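Local coordinates for CoA-binding domain-containing protein (Thermus thermophilus, PDB 1IUK) that probably binds coenzyme A through a Rossmann-type domain, although its cellular role is unknown, at residues T15-G20 with E69-L74; R27-V32 with D75-P80; A92-L97 with A116-V121; W99-I104 with D123-V128. One frame throughout, in Å; residues are numbered along the deposited sequence.

Contact 1: T15-G20 with E69-L74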
loop_
_atom_site.group_PDB
_atom_site.type_symbol
_atom_site.label_atom_id
_atom_site.label_comp_id
_atom_site.label_asym_id
_atom_site.label_seq_id
_atom_site.Cartn_x
_atom_site.Cartn_y
_atom_site.Cartn_z
ATOM N N THR A 15 9.184 4.926 0.171
ATOM C CA THR A 15 8.024 5.017 1.058
ATOM C C THR A 15 6.804 4.183 0.655
ATOM O O THR A 15 6.296 4.284 -0.472
ATOM C CB THR A 15 7.599 6.486 1.212
ATOM O OG1 THR A 15 7.234 7.003 -0.066
ATOM C CG2 THR A 15 8.754 7.317 1.716
ATOM N N ILE A 16 6.343 3.346 1.578
ATOM C CA ILE A 16 5.172 2.523 1.318
ATOM C C ILE A 16 4.116 2.817 2.383
ATOM O O ILE A 16 4.328 2.549 3.565
ATOM C CB ILE A 16 5.505 1.009 1.363
ATOM C CG1 ILE A 16 6.617 0.681 0.365
ATOM C CG2 ILE A 16 4.245 0.188 1.052
ATOM C CD1 ILE A 16 6.930 -0.801 0.257
ATOM N N ALA A 17 2.992 3.396 1.975
ATOM C CA ALA A 17 1.919 3.677 2.918
ATOM C C ALA A 17 1.029 2.438 2.924
ATOM O O ALA A 17 0.689 1.911 1.876
ATOM C CB ALA A 17 1.112 4.920 2.474
ATOM N N VAL A 18 0.669 1.964 4.112
ATOM C CA VAL A 18 -0.175 0.782 4.239
ATOM C C VAL A 18 -1.574 1.210 4.668
ATOM O O VAL A 18 -1.798 1.631 5.808
ATOM C CB VAL A 18 0.416 -0.211 5.281
ATOM C CG1 VAL A 18 -0.497 -1.424 5.431
ATOM C CG2 VAL A 18 1.835 -0.636 4.847
ATOM N N LEU A 19 -2.507 1.115 3.736
ATOM C CA LEU A 19 -3.872 1.511 4.012
ATOM C C LEU A 19 -4.591 0.330 4.643
ATOM O O LEU A 19 -4.811 -0.700 3.996
ATOM C CB LEU A 19 -4.562 1.935 2.713
ATOM C CG LEU A 19 -5.897 2.638 2.916
ATOM C CD1 LEU A 19 -5.654 4.004 3.527
ATOM C CD2 LEU A 19 -6.618 2.730 1.589
ATOM N N GLY A 20 -4.966 0.494 5.909
ATOM C CA GLY A 20 -5.638 -0.575 6.626
ATOM C C GLY A 20 -4.649 -1.314 7.520
ATOM O O GLY A 20 -4.903 -2.456 7.910
ATOM N N GLU A 69 4.716 13.158 3.721
ATOM C CA GLU A 69 5.718 12.937 2.684
ATOM C C GLU A 69 5.149 12.135 1.516
ATOM O O GLU A 69 4.163 11.421 1.670
ATOM C CB GLU A 69 6.941 12.232 3.274
ATOM C CG GLU A 69 6.804 10.729 3.418
ATOM C CD GLU A 69 8.118 10.065 3.777
ATOM O OE1 GLU A 69 9.056 10.092 2.948
ATOM O OE2 GLU A 69 8.213 9.516 4.891
ATOM N N PRO A 70 5.757 12.260 0.323
ATOM C CA PRO A 70 5.292 11.539 -0.867
ATOM C C PRO A 70 5.300 10.042 -0.661
ATOM O O PRO A 70 6.153 9.521 0.045
ATOM C CB PRO A 70 6.261 11.974 -1.958
ATOM C CG PRO A 70 6.795 13.276 -1.463
ATOM C CD PRO A 70 6.918 13.108 0.014
ATOM N N VAL A 71 4.346 9.364 -1.288
ATOM C CA VAL A 71 4.205 7.919 -1.167
ATOM C C VAL A 71 4.506 7.257 -2.496
ATOM O O VAL A 71 3.867 7.547 -3.509
ATOM C CB VAL A 71 2.775 7.564 -0.721
ATOM C CG1 VAL A 71 2.516 6.078 -0.890
ATOM C CG2 VAL A 71 2.575 8.008 0.725
ATOM N N ASP A 72 5.495 6.369 -2.494
ATOM C CA ASP A 72 5.891 5.666 -3.709
ATOM C C ASP A 72 4.951 4.524 -4.009
ATOM O O ASP A 72 4.611 4.279 -5.161
ATOM C CB ASP A 72 7.326 5.147 -3.574
ATOM C CG ASP A 72 8.346 6.275 -3.512
ATOM O OD1 ASP A 72 9.152 6.303 -2.568
ATOM O OD2 ASP A 72 8.340 7.142 -4.405
ATOM N N ILE A 73 4.526 3.826 -2.957
ATOM C CA ILE A 73 3.611 2.699 -3.100
ATOM C C ILE A 73 2.529 2.754 -2.035
ATOM O O ILE A 73 2.826 2.944 -0.852
ATOM C CB ILE A 73 4.341 1.339 -2.933
ATOM C CG1 ILE A 73 5.475 1.231 -3.960
ATOM C CG2 ILE A 73 3.337 0.180 -3.081
ATOM C CD1 ILE A 73 6.229 -0.084 -3.903
ATOM N N LEU A 74 1.275 2.616 -2.456
ATOM C CA LEU A 74 0.176 2.584 -1.498
ATOM C C LEU A 74 -0.264 1.119 -1.465
ATOM O O LEU A 74 -0.877 0.625 -2.414
ATOM C CB LEU A 74 -0.995 3.481 -1.936
ATOM C CG LEU A 74 -2.189 3.448 -0.966
ATOM C CD1 LEU A 74 -1.810 4.109 0.340
ATOM C CD2 LEU A 74 -3.389 4.135 -1.588
#
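Two neighbouring parallel strands of the central sheet of a Rossmann-type fold meet here, paired as Ile-16 with Ile-73 and Ala-17 with Leu-74. Two backbone bonds make the ladder, which Asp-75 continues: Ile-73 N donates to Thr-15 O at 3.1 Å, and Ala-17 N returns a bond to Ile-73 O at 2.9 Å, while the CA-H of Ile-16 leans on that same oxygen. Ahead of the ladder, Thr-15 ties down the incoming loop. Its OG1 stands between backbone N and carbonyl carbon (chi1 61°), which turns the hydroxyl toward segment 69-74: it donates to Pro-70 O at 2.7 Å and accepts from Asp-72 N at 3.1 Å. A threonine suits this place because its one hydroxyl serves as donor and acceptor; its CG2 comes up against the carboxylate of Glu-69. Asp-72 answers through OD1, whose anti lone pair takes the N-H of Thr-15 at 3.1 Å; the same oxygen accepts from Lys-14 N. Farther in, the side chains are aliphatic, in keeping with their burial between the helices. Ile-16 and Ile-73 lie side by side on one face; on the other, the small Ala-17 leaves room for Val-71 CG1 and for Leu-74 CD1, 3.7 Å from its CB. Helices 3-12 and 28-38 cover the isoleucine face, helix 87-93 packs on Val-71 and Leu-74, and strand 42-46 flanks strand 15-19.

Contact 2: R27-V32 with D75-P80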
loop_
_atom_site.group_PDB
_atom_site.type_symbol
_atom_site.label_atom_id
_atom_site.label_comp_id
_atom_site.label_asym_id
_atom_site.label_seq_id
_atom_site.Cartn_x
_atom_site.Cartn_y
_atom_site.Cartn_z
ATOM N N ARG A 27 -2.276 -10.699 11.366
ATOM C CA ARG A 27 -2.905 -10.153 10.163
ATOM C C ARG A 27 -1.912 -9.739 9.079
ATOM O O ARG A 27 -0.878 -9.129 9.371
ATOM C CB ARG A 27 -3.780 -8.935 10.503
ATOM C CG ARG A 27 -4.547 -9.042 11.811
ATOM C CD ARG A 27 -5.643 -10.089 11.723
ATOM N NE ARG A 27 -6.436 -10.148 12.945
ATOM C CZ ARG A 27 -7.608 -9.547 13.097
ATOM N NH1 ARG A 27 -8.268 -9.650 14.243
ATOM N NH2 ARG A 27 -8.113 -8.842 12.100
ATOM N N PRO A 28 -2.216 -10.081 7.816
ATOM C CA PRO A 28 -1.358 -9.739 6.676
ATOM C C PRO A 28 -1.054 -8.248 6.666
ATOM O O PRO A 28 0.028 -7.829 6.263
ATOM C CB PRO A 28 -2.183 -10.160 5.470
ATOM C CG PRO A 28 -3.056 -11.246 5.989
ATOM C CD PRO A 28 -3.390 -10.859 7.396
ATOM N N ALA A 29 -2.031 -7.461 7.115
ATOM C CA ALA A 29 -1.917 -6.008 7.189
ATOM C C ALA A 29 -0.907 -5.619 8.256
ATOM O O ALA A 29 -0.653 -4.437 8.490
ATOM C CB ALA A 29 -3.281 -5.380 7.498
ATOM N N HIS A 30 -0.349 -6.613 8.941
ATOM C CA HIS A 30 0.664 -6.307 9.929
ATOM C C HIS A 30 1.963 -6.978 9.525
ATOM O O HIS A 30 3.007 -6.327 9.460
ATOM C CB HIS A 30 0.284 -6.786 11.325
ATOM C CG HIS A 30 1.287 -6.399 12.361
ATOM N ND1 HIS A 30 1.143 -5.284 13.154
ATOM C CD2 HIS A 30 2.502 -6.918 12.660
ATOM C CE1 HIS A 30 2.224 -5.129 13.897
ATOM N NE2 HIS A 30 3.064 -6.108 13.616
ATOM N N TYR A 31 1.905 -8.271 9.226
ATOM C CA TYR A 31 3.135 -8.969 8.875
ATOM C C TYR A 31 3.719 -8.660 7.498
ATOM O O TYR A 31 4.934 -8.771 7.321
ATOM C CB TYR A 31 2.992 -10.489 9.108
ATOM C CG TYR A 31 2.075 -11.263 8.197
ATOM C CD1 TYR A 31 2.435 -11.538 6.879
ATOM C CD2 TYR A 31 0.869 -11.791 8.678
ATOM C CE1 TYR A 31 1.621 -12.322 6.059
ATOM C CE2 TYR A 31 0.049 -12.575 7.867
ATOM C CZ TYR A 31 0.429 -12.837 6.559
ATOM O OH TYR A 31 -0.383 -13.594 5.745
ATOM N N VAL A 32 2.894 -8.252 6.529
ATOM C CA VAL A 32 3.440 -7.911 5.210
ATOM C C VAL A 32 4.232 -6.604 5.384
ATOM O O VAL A 32 5.379 -6.482 4.929
ATOM C CB VAL A 32 2.327 -7.770 4.147
ATOM C CG1 VAL A 32 2.872 -7.095 2.900
ATOM C CG2 VAL A 32 1.777 -9.146 3.793
ATOM N N ASP A 75 0.103 0.416 -0.391
ATOM C CA ASP A 75 -0.244 -1.003 -0.217
ATOM C C ASP A 75 -1.598 -1.006 0.484
ATOM O O ASP A 75 -1.696 -0.642 1.654
ATOM C CB ASP A 75 0.815 -1.678 0.656
ATOM C CG ASP A 75 0.820 -3.195 0.533
ATOM O OD1 ASP A 75 0.217 -3.761 -0.407
ATOM O OD2 ASP A 75 1.458 -3.823 1.404
ATOM N N VAL A 76 -2.627 -1.406 -0.258
ATOM C CA VAL A 76 -4.000 -1.404 0.222
ATOM C C VAL A 76 -4.523 -2.736 0.737
ATOM O O VAL A 76 -4.596 -3.724 0.000
ATOM C CB VAL A 76 -4.957 -0.899 -0.904
ATOM C CG1 VAL A 76 -6.372 -0.720 -0.361
ATOM C CG2 VAL A 76 -4.439 0.423 -1.470
ATOM N N PHE A 77 -4.918 -2.738 2.004
ATOM C CA PHE A 77 -5.467 -3.930 2.632
ATOM C C PHE A 77 -6.972 -3.782 2.892
ATOM O O PHE A 77 -7.615 -4.729 3.359
ATOM C CB PHE A 77 -4.738 -4.213 3.953
ATOM C CG PHE A 77 -3.340 -4.763 3.774
ATOM C CD1 PHE A 77 -3.120 -6.141 3.696
ATOM C CD2 PHE A 77 -2.251 -3.904 3.677
ATOM C CE1 PHE A 77 -1.824 -6.651 3.523
ATOM C CE2 PHE A 77 -0.953 -4.405 3.502
ATOM C CZ PHE A 77 -0.745 -5.784 3.427
ATOM N N ARG A 78 -7.538 -2.607 2.601
ATOM C CA ARG A 78 -8.978 -2.394 2.827
ATOM C C ARG A 78 -9.786 -3.166 1.788
ATOM O O ARG A 78 -9.402 -3.233 0.623
ATOM C CB ARG A 78 -9.302 -0.905 2.806
ATOM C CG ARG A 78 -8.397 -0.098 3.736
ATOM C CD ARG A 78 -9.098 0.381 4.995
ATOM N NE ARG A 78 -10.067 -0.577 5.501
ATOM C CZ ARG A 78 -11.352 -0.301 5.715
ATOM N NH1 ARG A 78 -11.836 0.912 5.469
ATOM N NH2 ARG A 78 -12.160 -1.242 6.182
ATOM N N PRO A 79 -10.915 -3.777 2.207
ATOM C CA PRO A 79 -11.790 -4.574 1.335
ATOM C C PRO A 79 -12.425 -3.781 0.225
ATOM O O PRO A 79 -12.549 -2.574 0.344
ATOM C CB PRO A 79 -12.827 -5.170 2.288
ATOM C CG PRO A 79 -12.798 -4.303 3.481
ATOM C CD PRO A 79 -11.430 -3.696 3.583
ATOM N N PRO A 80 -12.848 -4.455 -0.868
ATOM C CA PRO A 80 -13.474 -3.791 -2.021
ATOM C C PRO A 80 -14.673 -2.906 -1.682
ATOM O O PRO A 80 -14.853 -1.846 -2.279
ATOM C CB PRO A 80 -13.847 -4.948 -2.947
ATOM C CG PRO A 80 -12.917 -6.043 -2.561
ATOM C CD PRO A 80 -12.776 -5.912 -1.073
#
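Phe-77 lays one face of its ring over the backbone of Ala-29, in the first turn of the helix that follows the first strand of this Rossmann-type fold. The CA of Ala-29 sits 3.7 Å from the ring centroid and only 11° off the ring normal, a CH-pi contact close to the middle of the ring. With CG anti to its carbonyl carbon (chi1 -74°), the phenylalanine reaches from the end of strand 73-76 toward the helix start. Alanine fits beneath it because a single methyl lets the ring come down on the main chain; that methyl, CB, still touches Phe-77 CG at 3.8 Å. Pro-28, suited to a first helical turn where its missing N-H costs no bond, brings CB to 4.0 Å from Phe-77 CE1. Val-32, one turn on, meets the ring at its edge, with CB 3.7 Å from Phe-77 CZ. The junction therefore joins the carboxyl end of one strand to the amino end of a helix, the side of such folds where nucleotide-like ligands usually bind. Asp-75 borders this apolar patch, its OD1 accepting a hydrogen bond from Gln-101 NE2. Its other oxygen, OD2, lies 3.9 Å from Val-32 CG1.

Contact 3: A92-L97 with A116-V121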
loop_
_atom_site.group_PDB
_atom_site.type_symbol
_atom_site.label_atom_id
_atom_site.label_comp_id
_atom_site.label_asym_id
_atom_site.label_seq_id
_atom_site.Cartn_x
_atom_site.Cartn_y
_atom_site.Cartn_z
ATOM N N ALA A 92 -6.133 12.283 -4.123
ATOM C CA ALA A 92 -5.499 13.492 -3.600
ATOM C C ALA A 92 -4.031 13.275 -3.244
ATOM O O ALA A 92 -3.178 14.127 -3.504
ATOM C CB ALA A 92 -6.248 13.976 -2.379
ATOM N N LEU A 93 -3.746 12.131 -2.629
ATOM C CA LEU A 93 -2.384 11.801 -2.240
ATOM C C LEU A 93 -1.536 11.534 -3.478
ATOM O O LEU A 93 -0.341 11.857 -3.504
ATOM C CB LEU A 93 -2.383 10.554 -1.349
ATOM C CG LEU A 93 -1.034 9.884 -1.050
ATOM C CD1 LEU A 93 -0.405 10.537 0.173
ATOM C CD2 LEU A 93 -1.244 8.390 -0.816
ATOM N N ARG A 94 -2.175 10.958 -4.500
ATOM C CA ARG A 94 -1.521 10.592 -5.750
ATOM C C ARG A 94 -0.220 9.800 -5.503
ATOM O O ARG A 94 0.886 10.288 -5.773
ATOM C CB ARG A 94 -1.233 11.832 -6.606
ATOM C CG ARG A 94 -1.790 11.706 -8.028
ATOM C CD ARG A 94 -1.360 12.861 -8.955
ATOM N NE ARG A 94 -0.994 12.387 -10.295
ATOM C CZ ARG A 94 -1.826 11.767 -11.128
ATOM N NH1 ARG A 94 -3.084 11.535 -10.776
ATOM N NH2 ARG A 94 -1.400 11.361 -12.317
ATOM N N PRO A 95 -0.342 8.558 -4.996
ATOM C CA PRO A 95 0.849 7.746 -4.734
ATOM C C PRO A 95 1.406 7.334 -6.088
ATOM O O PRO A 95 0.674 7.355 -7.083
ATOM C CB PRO A 95 0.297 6.552 -3.956
ATOM C CG PRO A 95 -1.067 6.390 -4.497
ATOM C CD PRO A 95 -1.571 7.805 -4.697
ATOM N N GLY A 96 2.685 6.960 -6.132
ATOM C CA GLY A 96 3.291 6.559 -7.389
ATOM C C GLY A 96 2.712 5.284 -7.965
ATOM O O GLY A 96 2.725 5.074 -9.177
ATOM N N LEU A 97 2.206 4.418 -7.092
ATOM C CA LEU A 97 1.640 3.137 -7.509
ATOM C C LEU A 97 0.656 2.651 -6.446
ATOM O O LEU A 97 0.920 2.815 -5.251
ATOM C CB LEU A 97 2.772 2.117 -7.667
ATOM C CG LEU A 97 2.435 0.645 -7.922
ATOM C CD1 LEU A 97 1.820 0.486 -9.293
ATOM C CD2 LEU A 97 3.708 -0.179 -7.841
ATOM N N ALA A 116 -6.776 8.490 -13.810
ATOM C CA ALA A 116 -5.969 9.549 -13.210
ATOM C C ALA A 116 -4.462 9.380 -13.493
ATOM O O ALA A 116 -3.632 10.140 -12.987
ATOM C CB ALA A 116 -6.214 9.599 -11.709
ATOM N N GLY A 117 -4.112 8.389 -14.309
ATOM C CA GLY A 117 -2.711 8.151 -14.615
ATOM C C GLY A 117 -1.922 7.499 -13.477
ATOM O O GLY A 117 -0.699 7.636 -13.401
ATOM N N ILE A 118 -2.610 6.785 -12.592
ATOM C CA ILE A 118 -1.944 6.135 -11.463
ATOM C C ILE A 118 -1.869 4.617 -11.676
ATOM O O ILE A 118 -2.901 3.944 -11.774
ATOM C CB ILE A 118 -2.687 6.437 -10.137
ATOM C CG1 ILE A 118 -2.700 7.948 -9.892
ATOM C CG2 ILE A 118 -2.005 5.700 -8.965
ATOM C CD1 ILE A 118 -3.570 8.397 -8.728
ATOM N N PRO A 119 -0.640 4.061 -11.759
ATOM C CA PRO A 119 -0.450 2.621 -11.963
ATOM C C PRO A 119 -1.082 1.813 -10.845
ATOM O O PRO A 119 -1.066 2.218 -9.688
ATOM C CB PRO A 119 1.067 2.446 -11.995
ATOM C CG PRO A 119 1.624 3.792 -12.227
ATOM C CD PRO A 119 0.645 4.773 -11.661
ATOM N N VAL A 120 -1.639 0.671 -11.209
ATOM C CA VAL A 120 -2.270 -0.202 -10.243
ATOM C C VAL A 120 -1.838 -1.653 -10.432
ATOM O O VAL A 120 -1.737 -2.138 -11.559
ATOM C CB VAL A 120 -3.813 -0.153 -10.374
ATOM C CG1 VAL A 120 -4.460 -1.181 -9.456
ATOM C CG2 VAL A 120 -4.311 1.236 -10.036
ATOM N N VAL A 121 -1.559 -2.326 -9.320
ATOM C CA VAL A 121 -1.245 -3.755 -9.336
ATOM C C VAL A 121 -2.344 -4.281 -8.413
ATOM O O VAL A 121 -2.535 -3.759 -7.313
ATOM C CB VAL A 121 0.151 -4.066 -8.754
ATOM C CG1 VAL A 121 0.319 -5.575 -8.626
ATOM C CG2 VAL A 121 1.234 -3.493 -9.661
#
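Arg-94 grips the carbonyl oxygen of Ala-116 with the end of its guanidinium, NH1 donating at 2.7 Å and NH2 at 2.6 Å. The oxygen lies almost in the guanidinium plane, and both bonds are bent, 139° and 141° at the hydrogens, because two donors converge on one acceptor. Ile-118 supports the group from a face, with CG1 3.7 Å from Arg-94 NH1, and its CD1 touches the aliphatic CG of that arginine. Arginine suits the place: its aliphatic part can pass over the isoleucine while its end reaches the carbonyl. Beyond the arginine, the CD ring carbon of Pro-119 rests 3.3 Å from Gly-96 O. Leu-97, with CG anti to the backbone N (chi1 172°), carries CD1 to Pro-119 CB at 3.4 Å, a tight contact, and to Val-121 CG2 at 4.0 Å. Two helix ends position these groups: Arg-94 leaves helix 87-93 with positive phi, and Gly-117 closes helix 107-115 in a Schellman motif, where glycine readily adopts a positive phi. The loops run on into strands 98-100 and 120-122, parallel neighbours joined through helix 107-115 as a beta-alpha-beta crossover of the Rossmann-type fold, while Leu-91 of helix 87-93 and Leu-113 pack on Ile-118.

Contact 4: W99-I104 with D123-V128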
loop_
_atom_site.group_PDB
_atom_site.type_symbol
_atom_site.label_atom_id
_atom_site.label_comp_id
_atom_site.label_asym_id
_atom_site.label_seq_id
_atom_site.Cartn_x
_atom_site.Cartn_y
_atom_site.Cartn_z
ATOM N N TRP A 99 -1.255 -0.608 -4.898
ATOM C CA TRP A 99 -1.162 -2.063 -4.822
ATOM C C TRP A 99 -2.321 -2.639 -4.015
ATOM O O TRP A 99 -2.364 -2.468 -2.795
ATOM C CB TRP A 99 0.167 -2.436 -4.139
ATOM C CG TRP A 99 0.538 -3.895 -4.205
ATOM C CD1 TRP A 99 -0.035 -4.928 -3.508
ATOM C CD2 TRP A 99 1.542 -4.483 -5.042
ATOM N NE1 TRP A 99 0.547 -6.119 -3.866
ATOM C CE2 TRP A 99 1.517 -5.877 -4.806
ATOM C CE3 TRP A 99 2.461 -3.967 -5.973
ATOM C CZ2 TRP A 99 2.377 -6.765 -5.471
ATOM C CZ3 TRP A 99 3.316 -4.853 -6.634
ATOM C CH2 TRP A 99 3.264 -6.237 -6.378
ATOM N N LEU A 100 -3.255 -3.304 -4.682
ATOM C CA LEU A 100 -4.377 -3.904 -3.965
ATOM C C LEU A 100 -3.957 -5.304 -3.524
ATOM O O LEU A 100 -3.615 -6.153 -4.360
ATOM C CB LEU A 100 -5.606 -3.996 -4.867
ATOM C CG LEU A 100 -6.090 -2.665 -5.455
ATOM C CD1 LEU A 100 -7.396 -2.912 -6.221
ATOM C CD2 LEU A 100 -6.273 -1.620 -4.337
ATOM N N GLN A 101 -3.985 -5.540 -2.216
ATOM C CA GLN A 101 -3.584 -6.833 -1.674
ATOM C C GLN A 101 -4.495 -7.998 -2.080
ATOM O O GLN A 101 -5.533 -7.805 -2.707
ATOM C CB GLN A 101 -3.465 -6.724 -0.156
ATOM C CG GLN A 101 -2.198 -5.995 0.282
ATOM C CD GLN A 101 -0.950 -6.865 0.131
ATOM O OE1 GLN A 101 -0.955 -8.046 0.494
ATOM N NE2 GLN A 101 0.119 -6.285 -0.400
ATOM N N SER A 102 -4.080 -9.213 -1.734
ATOM C CA SER A 102 -4.826 -10.428 -2.060
ATOM C C SER A 102 -6.323 -10.384 -1.745
ATOM O O SER A 102 -6.737 -9.932 -0.675
ATOM C CB SER A 102 -4.195 -11.620 -1.337
ATOM O OG SER A 102 -2.847 -11.793 -1.746
ATOM N N GLY A 103 -7.126 -10.863 -2.688
ATOM C CA GLY A 103 -8.569 -10.885 -2.506
ATOM C C GLY A 103 -9.251 -9.531 -2.624
ATOM O O GLY A 103 -10.403 -9.374 -2.216
ATOM N N ILE A 104 -8.545 -8.553 -3.184
ATOM C CA ILE A 104 -9.106 -7.231 -3.330
ATOM C C ILE A 104 -9.085 -6.730 -4.773
ATOM O O ILE A 104 -8.023 -6.447 -5.327
ATOM C CB ILE A 104 -8.362 -6.206 -2.429
ATOM C CG1 ILE A 104 -8.514 -6.603 -0.952
ATOM C CG2 ILE A 104 -8.917 -4.795 -2.660
ATOM C CD1 ILE A 104 -7.515 -5.940 -0.017
ATOM N N ASP A 123 -4.772 -7.616 -6.600
ATOM C CA ASP A 123 -4.883 -9.002 -6.159
ATOM C C ASP A 123 -3.541 -9.771 -6.151
ATOM O O ASP A 123 -3.410 -10.847 -6.744
ATOM C CB ASP A 123 -5.921 -9.739 -7.020
ATOM C CG ASP A 123 -6.607 -10.872 -6.266
ATOM O OD1 ASP A 123 -7.610 -11.412 -6.778
ATOM O OD2 ASP A 123 -6.142 -11.225 -5.159
ATOM N N ARG A 124 -2.553 -9.194 -5.474
ATOM C CA ARG A 124 -1.232 -9.804 -5.334
ATOM C C ARG A 124 -0.722 -9.441 -3.948
ATOM O O ARG A 124 -1.068 -8.395 -3.411
ATOM C CB ARG A 124 -0.266 -9.271 -6.394
ATOM C CG ARG A 124 -0.452 -9.884 -7.765
ATOM C CD ARG A 124 0.865 -9.948 -8.523
ATOM N NE ARG A 124 1.086 -8.781 -9.380
ATOM C CZ ARG A 124 2.015 -8.703 -10.337
ATOM N NH1 ARG A 124 2.829 -9.727 -10.577
ATOM N NH2 ARG A 124 2.127 -7.597 -11.066
ATOM N N CYS A 125 0.076 -10.320 -3.353
ATOM C CA CYS A 125 0.638 -10.045 -2.042
ATOM C C CYS A 125 1.992 -9.394 -2.285
ATOM O O CYS A 125 2.885 -10.014 -2.861
ATOM C CB CYS A 125 0.820 -11.338 -1.239
ATOM S SG CYS A 125 1.424 -11.049 0.443
ATOM N N LEU A 126 2.139 -8.145 -1.851
ATOM C CA LEU A 126 3.382 -7.415 -2.051
ATOM C C LEU A 126 4.615 -8.152 -1.491
ATOM O O LEU A 126 5.689 -8.122 -2.104
ATOM C CB LEU A 126 3.271 -6.009 -1.439
ATOM C CG LEU A 126 4.421 -5.021 -1.699
ATOM C CD1 LEU A 126 4.888 -5.105 -3.149
ATOM C CD2 LEU A 126 3.957 -3.606 -1.356
ATOM N N MET A 127 4.471 -8.806 -0.340
ATOM C CA MET A 127 5.600 -9.538 0.247
ATOM C C MET A 127 6.023 -10.665 -0.681
ATOM O O MET A 127 7.203 -10.810 -1.024
ATOM C CB MET A 127 5.224 -10.145 1.596
ATOM C CG MET A 127 6.311 -11.074 2.163
ATOM S SD MET A 127 5.935 -11.529 3.859
ATOM C CE MET A 127 4.351 -12.377 3.588
ATOM N N VAL A 128 5.044 -11.465 -1.080
ATOM C CA VAL A 128 5.292 -12.584 -1.962
ATOM C C VAL A 128 5.948 -12.099 -3.241
ATOM O O VAL A 128 6.976 -12.638 -3.655
ATOM C CB VAL A 128 3.985 -13.302 -2.287
ATOM C CG1 VAL A 128 4.160 -14.191 -3.499
ATOM C CG2 VAL A 128 3.531 -14.101 -1.072
#
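The indole NE1 of Trp-99 donates to Arg-124 O at 2.8 Å, from well above the carbonyl plane instead of on a lone pair, a hydrogen bond that joins the end of strand 98-100 to the loop leading from the edge strand into helix 126-134 of this Rossmann-type fold. The same oxygen receives the CA-H of Gln-101 at 3.4 Å. A long, weak bond from Arg-124 N to Leu-100 O continues the link between the backbones. At the outer end, Asp-123 OD2 accepts from Gly-103 N at 2.7 Å, approached from above the carboxylate plane. Gly-103 belongs to a type II turn from Gln-101 to Ile-104, whose third position has the positive phi that glycine takes easily.

Apolar contact centres on the indole. Leu-126 CD1 stands 3.6 Å from the centroid of the six-membered ring, only 2° off its normal, a CH-pi contact for which a branched aliphatic chain is well shaped. Tryptophan suits its place by offering this broad face and a polar edge together. Close packing completes the junction: Gln-101, bent at chi2 (-75°) and with its NE2 held by Asp-75, folds its amide back over the start of the helix, where its OE1 lies 3.6 Å from Cys-125 CA.

How the contacts relate
From the N terminus, strand 15-19 opens the fold, and contact 1 closes the loop back to it when strand 73-76 arrives alongside. Contact 2 crosses contact 1 along the chain: helix 28-38 begins within the loop of contact 1, and its partner, 75-80, directly follows 69-74. Contacts 3 and 4 come later, in series with the first two, and cross each other, joining the strand pair 98-100 and 120-122 at successive levels, first where the chain enters the strands, then where it leaves them. Backbone pairing of Leu-74 with Leu-97 and Trp-99 connects contact 1 to both, and a probable hydrogen bond from Val-76 N to Trp-99 O connects contact 2 to contact 4.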